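Local coordinates for protein 2-Keto-3-deoxy-(6-phospho-)gluconate aldolase (Thermoproteus tenax, PDB 2R94) that is an aldolase of the dihydrodipicolinate synthetase family, a tetrameric TIM-barrel protein modelled with pyruvic acid at the mouth of its barrel, at residues 6-11 with 40-45; 70-75 with 95-100. One frame throughout, in Å; residues are numbered along the deposited sequence.

Interaction 1 of 2, residues 6-11 with 40-45; sequences PVITTF and GTTGLG. With PYR (pyruvic acid), chain E.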
loop_
_atom_site.group_PDB
_atom_site.type_symbol
_atom_site.label_atom_id
_atom_site.label_comp_id
_atom_site.label_asym_id
_atom_site.label_seq_id
_atom_site.Cartn_x
_atom_site.Cartn_y
_atom_site.Cartn_z
ATOM N N PRO A 6 -6.708 20.505 -16.725
ATOM C CA PRO A 6 -5.270 20.290 -16.720
ATOM C C PRO A 6 -5.005 19.906 -18.152
ATOM O O PRO A 6 -5.195 18.755 -18.527
ATOM C CB PRO A 6 -5.111 19.097 -15.812
ATOM C CG PRO A 6 -6.397 18.290 -16.072
ATOM C CD PRO A 6 -7.463 19.295 -16.327
ATOM N N VAL A 7 -4.639 20.895 -18.964
ATOM C CA VAL A 7 -4.699 20.798 -20.422
ATOM C C VAL A 7 -3.570 19.941 -20.926
ATOM O O VAL A 7 -2.487 19.842 -20.269
ATOM C CB VAL A 7 -4.676 22.246 -21.037
ATOM C CG1 VAL A 7 -3.349 22.937 -20.729
ATOM C CG2 VAL A 7 -5.004 22.217 -22.520
ATOM N N ILE A 8 -3.808 19.253 -22.034
ATOM C CA ILE A 8 -2.787 18.380 -22.595
ATOM C C ILE A 8 -1.729 19.267 -23.263
ATOM O O ILE A 8 -2.034 20.371 -23.727
ATOM C CB ILE A 8 -3.340 17.432 -23.722
ATOM C CG1 ILE A 8 -4.206 18.204 -24.684
ATOM C CG2 ILE A 8 -4.290 16.313 -23.215
ATOM C CD1 ILE A 8 -4.753 17.315 -25.773
ATOM N N THR A 9 -0.502 18.750 -23.359
ATOM C CA THR A 9 0.535 19.380 -24.090
ATOM C C THR A 9 0.592 18.713 -25.473
ATOM O O THR A 9 0.823 17.500 -25.594
ATOM C CB THR A 9 1.837 19.157 -23.380
ATOM O OG1 THR A 9 1.701 19.609 -22.015
ATOM C CG2 THR A 9 2.905 19.923 -24.100
ATOM N N THR A 10 0.395 19.499 -26.519
ATOM C CA THR A 10 0.187 18.908 -27.810
ATOM C C THR A 10 1.472 18.920 -28.647
ATOM O O THR A 10 1.850 19.942 -29.201
ATOM C CB THR A 10 -0.886 19.675 -28.543
ATOM O OG1 THR A 10 -0.501 21.065 -28.607
ATOM C CG2 THR A 10 -2.179 19.605 -27.798
ATOM N N PHE A 11 2.123 17.780 -28.746
ATOM C CA PHE A 11 3.262 17.618 -29.590
ATOM C C PHE A 11 2.828 17.293 -30.994
ATOM O O PHE A 11 1.784 16.678 -31.212
ATOM C CB PHE A 11 4.119 16.493 -29.069
ATOM C CG PHE A 11 4.826 16.830 -27.782
ATOM C CD1 PHE A 11 6.024 17.525 -27.803
ATOM C CD2 PHE A 11 4.278 16.464 -26.556
ATOM C CE1 PHE A 11 6.689 17.848 -26.622
ATOM C CE2 PHE A 11 4.913 16.757 -25.378
ATOM C CZ PHE A 11 6.143 17.457 -25.405
ATOM N N GLY A 40 0.344 20.260 -16.042
ATOM C CA GLY A 40 -0.125 19.328 -15.028
ATOM C C GLY A 40 0.329 17.920 -15.408
ATOM O O GLY A 40 1.082 17.722 -16.399
ATOM N N THR A 41 -0.071 16.935 -14.620
ATOM C CA THR A 41 0.169 15.529 -15.006
ATOM C C THR A 41 -0.450 15.231 -16.345
ATOM O O THR A 41 0.177 14.603 -17.234
ATOM C CB THR A 41 -0.447 14.619 -13.933
ATOM O OG1 THR A 41 0.276 14.843 -12.703
ATOM C CG2 THR A 41 -0.335 13.194 -14.319
ATOM N N THR A 42 -1.689 15.648 -16.541
ATOM C CA THR A 42 -2.332 15.379 -17.863
ATOM C C THR A 42 -1.511 16.043 -18.976
ATOM O O THR A 42 -1.404 15.510 -20.086
ATOM C CB THR A 42 -3.766 15.915 -17.856
ATOM O OG1 THR A 42 -4.445 15.283 -16.790
ATOM C CG2 THR A 42 -4.541 15.590 -19.126
ATOM N N GLY A 43 -0.885 17.193 -18.650
ATOM C CA GLY A 43 -0.063 17.875 -19.622
ATOM C C GLY A 43 1.394 17.450 -19.583
ATOM O O GLY A 43 2.243 18.156 -20.088
ATOM N N LEU A 44 1.680 16.327 -18.965
ATOM C CA LEU A 44 3.014 15.709 -18.936
ATOM C C LEU A 44 4.073 16.544 -18.270
ATOM O O LEU A 44 5.270 16.392 -18.567
ATOM C CB LEU A 44 3.488 15.332 -20.344
ATOM C CG LEU A 44 2.676 14.381 -21.254
ATOM C CD1 LEU A 44 3.551 13.807 -22.323
ATOM C CD2 LEU A 44 2.041 13.240 -20.480
ATOM N N GLY A 45 3.672 17.369 -17.327
ATOM C CA GLY A 45 4.573 18.327 -16.734
ATOM C C GLY A 45 5.932 17.754 -16.403
ATOM O O GLY A 45 6.967 18.245 -16.862
HETATM C C PYR E . -3.441 17.104 -13.800
HETATM O O PYR E . -3.545 16.313 -14.763
HETATM O OXT PYR E . -2.512 17.958 -13.760
HETATM C CA PYR E . -4.356 17.012 -12.811
HETATM C CB PYR E . -5.466 15.996 -12.878
HETATM O O HOH W 1 -1.900 20.186 -17.560
#

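Interaction 2 of 2, residues 70-75 with 95-100; sequences QVASLN and ASLPPY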
loop_
_atom_site.group_PDB
_atom_site.type_symbol
_atom_site.label_atom_id
_atom_site.label_comp_id
_atom_site.label_asym_id
_atom_site.label_seq_id
_atom_site.Cartn_x
_atom_site.Cartn_y
_atom_site.Cartn_z
ATOM N N GLN A 70 1.808 24.891 -13.587
ATOM C CA GLN A 70 2.353 23.918 -12.690
ATOM C C GLN A 70 3.833 23.937 -12.969
ATOM O O GLN A 70 4.232 23.821 -14.130
ATOM C CB GLN A 70 1.760 22.535 -13.005
ATOM C CG GLN A 70 1.900 21.554 -11.851
ATOM C CD GLN A 70 3.278 20.968 -11.782
ATOM O OE1 GLN A 70 3.783 20.406 -12.781
ATOM N NE2 GLN A 70 3.888 21.028 -10.603
ATOM N N VAL A 71 4.644 24.059 -11.920
ATOM C CA VAL A 71 6.038 24.446 -12.088
ATOM C C VAL A 71 7.057 23.455 -11.538
ATOM O O VAL A 71 8.232 23.727 -11.576
ATOM C CB VAL A 71 6.338 25.827 -11.424
ATOM C CG1 VAL A 71 5.459 26.964 -11.965
ATOM C CG2 VAL A 71 6.261 25.735 -9.908
ATOM N N ALA A 72 6.645 22.304 -11.022
ATOM C CA ALA A 72 7.583 21.449 -10.346
ATOM C C ALA A 72 8.720 21.015 -11.235
ATOM O O ALA A 72 8.532 20.798 -12.422
ATOM C CB ALA A 72 6.878 20.178 -9.756
ATOM N N SER A 73 9.892 20.824 -10.635
ATOM C CA SER A 73 11.042 20.269 -11.340
ATOM C C SER A 73 11.899 19.694 -10.260
ATOM O O SER A 73 11.903 20.227 -9.135
ATOM C CB SER A 73 11.782 21.384 -12.082
ATOM O OG SER A 73 13.097 20.991 -12.414
ATOM N N LEU A 74 12.624 18.615 -10.558
ATOM C CA LEU A 74 13.559 18.060 -9.576
ATOM C C LEU A 74 14.856 18.852 -9.526
ATOM O O LEU A 74 15.777 18.505 -8.791
ATOM C CB LEU A 74 13.812 16.577 -9.806
ATOM C CG LEU A 74 12.512 15.775 -9.656
ATOM C CD1 LEU A 74 12.699 14.275 -10.077
ATOM C CD2 LEU A 74 11.962 15.927 -8.237
ATOM N N ASN A 75 14.941 19.905 -10.335
ATOM C CA ASN A 75 15.846 21.019 -10.011
ATOM C C ASN A 75 15.050 22.235 -9.545
ATOM O O ASN A 75 14.400 22.902 -10.359
ATOM C CB ASN A 75 16.665 21.425 -11.225
ATOM C CG ASN A 75 17.641 22.568 -10.921
ATOM O OD1 ASN A 75 17.530 23.258 -9.918
ATOM N ND2 ASN A 75 18.570 22.788 -11.830
ATOM N N ALA A 95 1.399 26.424 -9.395
ATOM C CA ALA A 95 1.106 25.283 -8.554
ATOM C C ALA A 95 2.325 24.465 -8.608
ATOM O O ALA A 95 3.054 24.535 -9.592
ATOM C CB ALA A 95 -0.012 24.475 -9.154
ATOM N N SER A 96 2.501 23.587 -7.645
ATOM C CA SER A 96 3.611 22.650 -7.743
ATOM C C SER A 96 3.276 21.341 -7.039
ATOM O O SER A 96 2.782 21.364 -5.922
ATOM C CB SER A 96 4.886 23.226 -7.079
ATOM O OG SER A 96 5.983 22.314 -7.293
ATOM N N LEU A 97 3.611 20.239 -7.684
ATOM C CA LEU A 97 3.771 18.989 -7.031
ATOM C C LEU A 97 4.805 19.195 -5.945
ATOM O O LEU A 97 5.638 20.076 -6.048
ATOM C CB LEU A 97 4.324 17.962 -8.024
ATOM C CG LEU A 97 3.327 17.637 -9.149
ATOM C CD1 LEU A 97 4.097 16.965 -10.299
ATOM C CD2 LEU A 97 2.351 16.680 -8.505
ATOM N N PRO A 98 4.711 18.402 -4.879
ATOM C CA PRO A 98 5.817 18.286 -3.958
ATOM C C PRO A 98 6.951 17.628 -4.742
ATOM O O PRO A 98 6.698 16.981 -5.766
ATOM C CB PRO A 98 5.328 17.286 -2.907
ATOM C CG PRO A 98 3.834 17.185 -3.089
ATOM C CD PRO A 98 3.558 17.552 -4.535
ATOM N N PRO A 99 8.194 17.780 -4.259
ATOM C CA PRO A 99 9.301 17.047 -4.833
ATOM C C PRO A 99 8.876 15.600 -4.974
ATOM O O PRO A 99 8.404 14.996 -4.003
ATOM C CB PRO A 99 10.412 17.210 -3.768
ATOM C CG PRO A 99 10.079 18.674 -3.247
ATOM C CD PRO A 99 8.592 18.657 -3.139
ATOM N N TYR A 100 9.003 15.052 -6.170
ATOM C CA TYR A 100 8.610 13.669 -6.407
ATOM C C TYR A 100 9.812 12.719 -6.658
ATOM O O TYR A 100 10.984 13.082 -6.493
ATOM C CB TYR A 100 7.596 13.646 -7.548
ATOM C CG TYR A 100 8.028 14.457 -8.752
ATOM C CD1 TYR A 100 8.678 13.847 -9.838
ATOM C CD2 TYR A 100 7.814 15.824 -8.807
ATOM C CE1 TYR A 100 9.076 14.567 -10.929
ATOM C CE2 TYR A 100 8.216 16.565 -9.913
ATOM C CZ TYR A 100 8.840 15.928 -10.970
ATOM O OH TYR A 100 9.257 16.656 -12.073
#

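Interaction 1 of 2, residues 6-11 with 40-45
P6 and V7 lie against T42 and G43 where two loops of a TIM barrel meet: 6-11 follows strand 2-6, and the loop 40-45 follows the neighbouring parallel strand 35-38. Both loops rise at the C-terminal end of the barrel, where the pyruvic acid is bound. Hydrogen bonding to this ligand comes from the turn at T41 to L44, a type I beta turn. T42 N gives a bond of 2.7 Å to PYR O, and T41 N a weak one to PYR OXT. T42 OG1 also bonds to PYR O, at a length so short that its value is doubtful. The hydroxyl reaches the carboxylate because it stands anti to the T42 carbonyl carbon (chi1 -58°), which sends CG2 the other way, to 4.2 Å from I8 CG2. Van der Waals packing puts P6 on the same ligand: P6 CB is 3.3 Å from PYR C, and P6 CG meets T42 OG1 at 3.7 Å. Behind the turn the backbones close in, with V7 O 3.2 Å from G43 CA; farther along, L44 CD1 approaches the F11 ring obliquely. Direct polar contact between the loops is made by the T9 hydroxyl, which donates to G43 O, again over a suspiciously short distance. N199 grips the 6-11 loop by P6 O and I8 N, while T41 OG1 bonds to Y128 and to Y101 of the second subunit. One water joins the two backbones, donating to V7 O at 2.8 Å and accepting from G40 N at 2.7 Å.

Interaction 2 of 2, residues 70-75 with 95-100
L74 covers one face of the Y100 ring. From its CB the chain turns so that CG stands anti to the carbonyl carbon (chi1 -62°), which brings CG over the ring. CG sits above the CE1-CZ side of the ring; CD1 leans out over the rim, 3.7 Å from Y100 CE1. CD2 makes a CH-pi contact, 4.0 Å from the centroid of the Y100 ring and only 2° off its normal, and also reaches the backbone, 3.5 Å from Y100 O. At the ring's edge, in its plane, lie A72 CB, 3.9 Å from Y100 CE2, and P98 O. The tyrosine also meets Y101 of the second subunit edge-to-face, and L74 packs on A47 of that subunit, so this packing belongs to the subunit interface as well. The two segments extend from neighbouring parallel strands of the TIM barrel, 67-70 and 93-96, linked by helix 76-88 in a beta-alpha-beta crossover. Their bridge continues just to V71 N, which donates to A95 O at 2.9 Å with an angle of 144° at the hydrogen; beyond it side chains take over. A72 CB packs on L97 CB at 3.8 Å and on S96 OG at 3.4 Å. That hydroxyl donates to L97 O, in the carbonyl plane on a lone pair, and pairs with Y113 of helix 107-120. At the far end S73 OG accepts from N75 N in an ST turn, and N75, the N-cap of helix 76-88, takes a weak bond from D77 N on its OD1.

Interactions 1 and 2 sit on successive pairs of barrel strands: 2-6 with 35-38, then 67-70 with 93-96. They touch where G40 N packs on Q70 CB. Both are buried, but the centre of interaction 1 is about 8 Å from the centre of the chain and that of interaction 2 about 14 Å, so the first is the more central. There the chemistry is largely polar, with backbone amides and a threonine hydroxyl on the pyruvic acid, and a water and a second hydroxyl between the loops. Farther out, 70-75 with 95-100 rests on a short strand bridge and then on apolar and aromatic packing. Both contacts reach the second subunit, where Y101 of that chain meets T41 from one and Y100 from the other.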